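Local coordinates for protein inositol monophosphatase (PDB 4N81) that is an inositol monophosphatase-family hydrolase that probably removes phosphate from sugar or inositol phosphates with the help of magnesium ions, at residues A17-A20 against A21-R25; A106-D110 against G111-L115; Y190-L193 against S194-H197. One frame throughout, in Å; residues are numbered along the deposited sequence.

Interaction 1: A17-A20 against A21-R25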
loop_
_atom_site.group_PDB
_atom_site.type_symbol
_atom_site.label_atom_id
_atom_site.label_comp_id
_atom_site.label_asym_id
_atom_site.label_seq_id
_atom_site.Cartn_x
_atom_site.Cartn_y
_atom_site.Cartn_z
ATOM N N ALA A 17 -1.471 17.981 13.889
ATOM C CA ALA A 17 -1.236 17.204 12.677
ATOM C C ALA A 17 -0.444 18.001 11.659
ATOM O O ALA A 17 0.451 17.429 10.974
ATOM C CB ALA A 17 -2.549 16.659 12.055
ATOM N N ASP A 18 -0.719 19.306 11.585
ATOM C CA ASP A 18 0.007 20.170 10.638
ATOM C C ASP A 18 1.488 20.286 10.996
ATOM O O ASP A 18 2.390 20.207 10.136
ATOM C CB ASP A 18 -0.542 21.611 10.655
ATOM C CG ASP A 18 -1.955 21.707 10.084
ATOM O OD1 ASP A 18 -2.396 20.733 9.426
ATOM O OD2 ASP A 18 -2.603 22.769 10.293
ATOM N N VAL A 19 1.733 20.434 12.298
ATOM C CA VAL A 19 3.099 20.581 12.757
ATOM C C VAL A 19 3.902 19.299 12.485
ATOM O O VAL A 19 5.075 19.322 11.940
ATOM C CB VAL A 19 3.073 20.979 14.245
ATOM C CG1 VAL A 19 4.428 20.775 14.894
ATOM C CG2 VAL A 19 2.555 22.458 14.378
ATOM N N ALA A 20 3.254 18.174 12.792
ATOM C CA ALA A 20 3.922 16.898 12.527
ATOM C C ALA A 20 4.187 16.696 11.022
ATOM O O ALA A 20 5.278 16.215 10.614
ATOM C CB ALA A 20 3.057 15.715 13.072
ATOM N N ALA A 21 3.217 17.111 10.185
ATOM C CA ALA A 21 3.326 16.865 8.752
ATOM C C ALA A 21 4.526 17.616 8.210
ATOM O O ALA A 21 5.298 17.071 7.398
ATOM C CB ALA A 21 2.062 17.342 7.988
ATOM N N ASP A 22 4.642 18.883 8.609
ATOM C CA ASP A 22 5.733 19.678 8.042
ATOM C C ASP A 22 7.075 19.161 8.502
ATOM O O ASP A 22 8.075 19.332 7.807
ATOM C CB ASP A 22 5.625 21.158 8.416
ATOM C CG ASP A 22 4.398 21.816 7.795
ATOM O OD1 ASP A 22 3.930 22.856 8.313
ATOM O OD2 ASP A 22 3.905 21.272 6.783
ATOM N N ILE A 23 7.125 18.568 9.689
ATOM C CA ILE A 23 8.424 18.010 10.096
ATOM C C ILE A 23 8.783 16.698 9.374
ATOM O O ILE A 23 9.934 16.468 8.990
ATOM C CB ILE A 23 8.412 17.787 11.603
ATOM C CG1 ILE A 23 8.489 19.140 12.299
ATOM C CG2 ILE A 23 9.534 16.840 12.036
ATOM C CD1 ILE A 23 7.980 19.104 13.739
ATOM N N ILE A 24 7.778 15.845 9.204
ATOM C CA ILE A 24 7.950 14.492 8.644
ATOM C C ILE A 24 8.192 14.500 7.133
ATOM O O ILE A 24 9.043 13.775 6.636
ATOM C CB ILE A 24 6.696 13.629 8.934
ATOM C CG1 ILE A 24 6.569 13.355 10.451
ATOM C CG2 ILE A 24 6.719 12.307 8.106
ATOM C CD1 ILE A 24 5.131 12.765 10.881
ATOM N N ARG A 25 7.500 15.376 6.418
ATOM C CA ARG A 25 7.534 15.333 4.941
ATOM C C ARG A 25 8.948 15.341 4.309
ATOM O O ARG A 25 9.240 14.510 3.442
ATOM C CB ARG A 25 6.684 16.481 4.380
ATOM C CG ARG A 25 6.445 16.478 2.879
ATOM C CD ARG A 25 5.518 17.682 2.470
ATOM N NE ARG A 25 4.157 17.516 2.998
ATOM C CZ ARG A 25 3.637 18.266 3.978
ATOM N NH1 ARG A 25 2.369 18.053 4.406
ATOM N NH2 ARG A 25 4.374 19.233 4.517
#
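A17 meets A21 through the backbone: A17 O accepts from A21 N at 2.9 Å, the first of four successive i to i+4 bonds, and the A17 methyl packs on I105 of the neighbouring sheet. D18 O takes the D22 amide N at 3.0 Å, with an N-H...O angle of 163°. The D18 carboxylate itself turns to R126 in a salt bridge. That of D22 forms a salt bridge with R25, whose NH2 lies 3.1 Å from D22 OD2; the oxygen sits in the guanidinium plane and uses its anti lone pair, while A21 O lies over one face, offset toward the rim. V19 O receives I23 N, and the two side chains run alongside each other, pointing the same way, with V19 CG1 4.1 Å from I23 CD1. At A20 the oxygen accepts I24 N at 2.9 Å. Because I24 CG1 stands beside its own backbone N (chi1 -67°), the branch folds back over that carbonyl and brings CD1 within 4.2 Å of A20 CB. V19 and I23 pack on helix 42-61; A20 touches both M54 and T103, and I24 also reaches T103. With D18 and D22 exposed and A17, A20, A21 and I24 buried, this is the two-faced C-terminal part of helix 7-24, packed beside helix 42-61 on the larger sheet of the inositol monophosphatase fold.

Interaction 2: A106-D110 against G111-L115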
loop_
_atom_site.group_PDB
_atom_site.type_symbol
_atom_site.label_atom_id
_atom_site.label_comp_id
_atom_site.label_asym_id
_atom_site.label_seq_id
_atom_site.Cartn_x
_atom_site.Cartn_y
_atom_site.Cartn_z
ATOM N N ALA A 106 -4.852 11.406 19.191
ATOM C CA ALA A 106 -6.125 11.090 19.811
ATOM C C ALA A 106 -6.227 11.790 21.142
ATOM O O ALA A 106 -5.206 12.051 21.771
ATOM C CB ALA A 106 -6.235 9.599 20.005
ATOM N N LEU A 107 -7.460 12.131 21.536
ATOM C CA LEU A 107 -7.748 12.563 22.916
ATOM C C LEU A 107 -8.586 11.442 23.548
ATOM O O LEU A 107 -9.541 10.958 22.924
ATOM C CB LEU A 107 -8.576 13.853 22.921
ATOM C CG LEU A 107 -9.046 14.335 24.301
ATOM C CD1 LEU A 107 -7.845 14.511 25.258
ATOM C CD2 LEU A 107 -9.846 15.658 24.184
ATOM N N VAL A 108 -8.244 11.077 24.797
ATOM C CA VAL A 108 -8.771 9.900 25.439
ATOM C C VAL A 108 -9.283 10.365 26.804
ATOM O O VAL A 108 -8.587 11.112 27.476
ATOM C CB VAL A 108 -7.647 8.853 25.599
ATOM C CG1 VAL A 108 -8.095 7.719 26.464
ATOM C CG2 VAL A 108 -7.229 8.316 24.244
ATOM N N GLU A 109 -10.502 9.973 27.173
ATOM C CA GLU A 109 -11.058 10.348 28.488
ATOM C C GLU A 109 -11.526 9.111 29.223
ATOM O O GLU A 109 -12.286 8.333 28.653
ATOM C CB GLU A 109 -12.300 11.234 28.338
ATOM C CG GLU A 109 -12.038 12.630 27.851
ATOM C CD GLU A 109 -13.317 13.490 27.805
ATOM O OE1 GLU A 109 -13.306 14.490 27.080
ATOM O OE2 GLU A 109 -14.311 13.181 28.496
ATOM N N ASP A 110 -11.125 8.981 30.497
ATOM C CA ASP A 110 -11.434 7.771 31.267
ATOM C C ASP A 110 -11.032 6.510 30.473
ATOM O O ASP A 110 -11.737 5.488 30.472
ATOM C CB ASP A 110 -12.911 7.746 31.601
ATOM C CG ASP A 110 -13.365 9.027 32.305
ATOM O OD1 ASP A 110 -14.449 9.506 31.953
ATOM O OD2 ASP A 110 -12.643 9.571 33.178
ATOM N N GLY A 111 -9.920 6.623 29.759
ATOM C CA GLY A 111 -9.345 5.504 29.055
ATOM C C GLY A 111 -10.007 5.260 27.702
ATOM O O GLY A 111 -9.508 4.424 26.955
ATOM N N ARG A 112 -11.076 6.004 27.358
ATOM C CA ARG A 112 -11.750 5.852 26.047
ATOM C C ARG A 112 -11.400 6.936 25.007
ATOM O O ARG A 112 -11.513 8.094 25.330
ATOM C CB ARG A 112 -13.283 5.862 26.207
ATOM C CG ARG A 112 -13.840 4.749 27.122
ATOM C CD ARG A 112 -13.590 3.304 26.540
ATOM N NE ARG A 112 -14.077 2.317 27.534
ATOM C CZ ARG A 112 -15.329 1.903 27.545
ATOM N NH1 ARG A 112 -16.164 2.357 26.604
ATOM N NH2 ARG A 112 -15.744 1.025 28.442
ATOM N N PRO A 113 -11.015 6.557 23.762
ATOM C CA PRO A 113 -10.808 7.637 22.783
ATOM C C PRO A 113 -12.075 8.414 22.555
ATOM O O PRO A 113 -13.135 7.805 22.375
ATOM C CB PRO A 113 -10.460 6.885 21.484
ATOM C CG PRO A 113 -9.903 5.550 21.953
ATOM C CD PRO A 113 -10.662 5.229 23.240
ATOM N N VAL A 114 -11.966 9.731 22.497
ATOM C CA VAL A 114 -13.129 10.569 22.188
ATOM C C VAL A 114 -12.846 11.460 20.964
ATOM O O VAL A 114 -13.763 12.089 20.415
ATOM C CB VAL A 114 -13.546 11.437 23.364
ATOM C CG1 VAL A 114 -13.959 10.545 24.565
ATOM C CG2 VAL A 114 -12.399 12.379 23.749
ATOM N N LEU A 115 -11.593 11.485 20.506
ATOM C CA LEU A 115 -11.284 12.302 19.306
ATOM C C LEU A 115 -10.103 11.654 18.631
ATOM O O LEU A 115 -9.209 11.210 19.324
ATOM C CB LEU A 115 -10.888 13.739 19.799
ATOM C CG LEU A 115 -10.397 14.855 18.882
ATOM C CD1 LEU A 115 -10.383 16.128 19.773
ATOM C CD2 LEU A 115 -9.031 14.647 18.338
#
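L107 pairs with both V114 and L115, and the backbone bonds give the evidence. L107 O accepts two amides, V114 N at 2.8 Å in a nearly linear bond (178°) and L115 N at 3.2 Å, both in the carbonyl plane. In return L107 N donates to L115 O at 3.0 Å. Nearer the turn, E109 and R112 form a hydrogen-bonded pair: E109 N reaches R112 O at 2.8 Å, while R112 N approaches E109 O from above the carbonyl plane, 62° out of it. Between these pairs V108 and P113 face each other as a non-hydrogen-bonded pair, and V108 CA makes a CA-H...O contact with R112 O.

The apolar contacts centre on V114. Its CG2 lies between the backbone N and the carbonyl carbon, 3.9 Å from L107 CG and only 3.3 Å from L107 O. The E109 side chain passes V114 at about a right angle, its CG and OE1 coming beside V114 CG2, with OE1 hydrogen-bonded to Y6 OH. L107 CB also meets L115 CB at 3.9 Å, and L115 goes on to cover D9, I10 and A13 of helix 7-24. On the face of V108 and P113, V108 CG1 lies 3.4 Å from G111 C.

The D110 carboxylate forms a salt bridge with R80. D110 and G111 occupy the corners with positive phi. Together these features define a beta hairpin between strands 102-109 and 112-120, closed by a type I' turn and carrying a classic bulge at V114-L115.

Interaction 3: Y190-L193 against S194-H197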
loop_
_atom_site.group_PDB
_atom_site.type_symbol
_atom_site.label_atom_id
_atom_site.label_comp_id
_atom_site.label_asym_id
_atom_site.label_seq_id
_atom_site.Cartn_x
_atom_site.Cartn_y
_atom_site.Cartn_z
ATOM N N TYR A 190 -7.851 1.318 8.110
ATOM C CA TYR A 190 -9.000 1.746 8.895
ATOM C C TYR A 190 -9.570 3.004 8.263
ATOM O O TYR A 190 -10.795 3.209 8.261
ATOM C CB TYR A 190 -8.602 2.004 10.356
ATOM C CG TYR A 190 -8.028 0.741 11.061
ATOM C CD1 TYR A 190 -6.659 0.399 10.920
ATOM C CD2 TYR A 190 -8.845 -0.094 11.822
ATOM C CE1 TYR A 190 -6.128 -0.715 11.551
ATOM C CE2 TYR A 190 -8.335 -1.189 12.458
ATOM C CZ TYR A 190 -6.973 -1.503 12.321
ATOM O OH TYR A 190 -6.484 -2.627 12.959
ATOM N N GLY A 191 -8.679 3.817 7.673
ATOM C CA GLY A 191 -9.218 4.969 6.973
ATOM C C GLY A 191 -10.000 4.477 5.747
ATOM O O GLY A 191 -11.105 5.025 5.465
ATOM N N LEU A 192 -9.504 3.428 5.080
ATOM C CA LEU A 192 -10.249 3.019 3.848
ATOM C C LEU A 192 -11.557 2.383 4.286
ATOM O O LEU A 192 -12.622 2.488 3.562
ATOM C CB LEU A 192 -9.406 1.970 3.042
ATOM C CG LEU A 192 -8.227 2.627 2.301
ATOM C CD1 LEU A 192 -7.304 1.505 1.728
ATOM C CD2 LEU A 192 -8.779 3.576 1.159
ATOM N N LEU A 193 -11.510 1.731 5.448
ATOM C CA LEU A 193 -12.772 1.088 5.891
ATOM C C LEU A 193 -13.797 2.194 6.242
ATOM O O LEU A 193 -14.999 2.038 5.901
ATOM C CB LEU A 193 -12.496 0.149 7.108
ATOM C CG LEU A 193 -13.765 -0.501 7.747
ATOM C CD1 LEU A 193 -13.347 -1.862 8.431
ATOM C CD2 LEU A 193 -14.389 0.370 8.848
ATOM N N SER A 194 -13.326 3.338 6.816
ATOM C CA SER A 194 -14.264 4.422 7.189
ATOM C C SER A 194 -14.838 5.093 5.946
ATOM O O SER A 194 -15.930 5.626 5.984
ATOM C CB SER A 194 -13.545 5.494 8.044
ATOM O OG SER A 194 -13.002 4.813 9.170
ATOM N N LEU A 195 -14.070 5.086 4.849
ATOM C CA LEU A 195 -14.532 5.667 3.578
ATOM C C LEU A 195 -15.442 4.704 2.835
ATOM O O LEU A 195 -16.039 5.062 1.798
ATOM C CB LEU A 195 -13.336 6.006 2.678
ATOM C CG LEU A 195 -12.521 7.216 3.133
ATOM C CD1 LEU A 195 -11.184 7.118 2.395
ATOM C CD2 LEU A 195 -13.278 8.537 2.713
ATOM N N GLY A 196 -15.569 3.484 3.330
ATOM C CA GLY A 196 -16.423 2.533 2.607
ATOM C C GLY A 196 -15.761 1.688 1.513
ATOM O O GLY A 196 -16.429 1.232 0.567
ATOM N N HIS A 197 -14.432 1.542 1.571
ATOM C CA HIS A 197 -13.718 0.725 0.553
ATOM C C HIS A 197 -13.143 -0.569 1.101
ATOM O O HIS A 197 -12.526 -1.333 0.357
ATOM C CB HIS A 197 -12.553 1.558 -0.032
ATOM C CG HIS A 197 -12.989 2.882 -0.569
ATOM N ND1 HIS A 197 -13.955 3.000 -1.548
ATOM C CD2 HIS A 197 -12.585 4.138 -0.278
ATOM C CE1 HIS A 197 -14.145 4.283 -1.821
ATOM N NE2 HIS A 197 -13.314 4.995 -1.070
#
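The backbone of Y190-H197 leaves its helix through a Schellman motif: H197 N reaches back to L192 O at 2.9 Å with an N-H...O angle of 165°, G196 N reaches L193 O at 3.0 Å from well above the L193 carbonyl plane, and G196 adopts positive phi (89°).

Among the side chains, S194 turns its hydroxyl back on the helix. With OG beside the backbone N (chi1 -57°), it donates to Y190 O at 2.9 Å, and S194 N donates to the same oxygen at 2.9 Å. The two donors come from opposite faces of the carbonyl plane, so one buried oxygen is held by two bonds. L195 runs back along the helix, bringing its CG within 3.5 Å of G191 O. H197 crosses the L192 side chain at about a right angle, its CD2 4.1 Å from L192 CD2, and L195 O lies over one face of the imidazole, toward the rim.

Outside the segments, the Y190 hydroxyl bonds to E203, and its ring packs on V201, V241 and A243 of the smaller sheet. L193 covers V201 and A243 as well and, with S194, meets V218 of helix 214-220. L192 and H197 face the second subunit, packing on G97 and G96 of that chain, which places this helix end between the sheet, helix 214-220 and the dimer partner.

The three contacts follow one another along the chain and do not touch: the centres of interactions 1 and 2 lie about 22 Å apart, those of interactions 1 and 3 about 23 Å, and those of interactions 2 and 3 about 21 Å. Interaction 1 packs on the larger sheet, of which interaction 2 is part; interaction 3 packs on the smaller one. Each has one residue near a predicted magnesium ligand. The side chain of I24 is about 4 Å from that of I88 and that of Y190 about 6 Å from that of D89, while interaction 2 is farther off, the A106 side chain about 9 Å from that of D86.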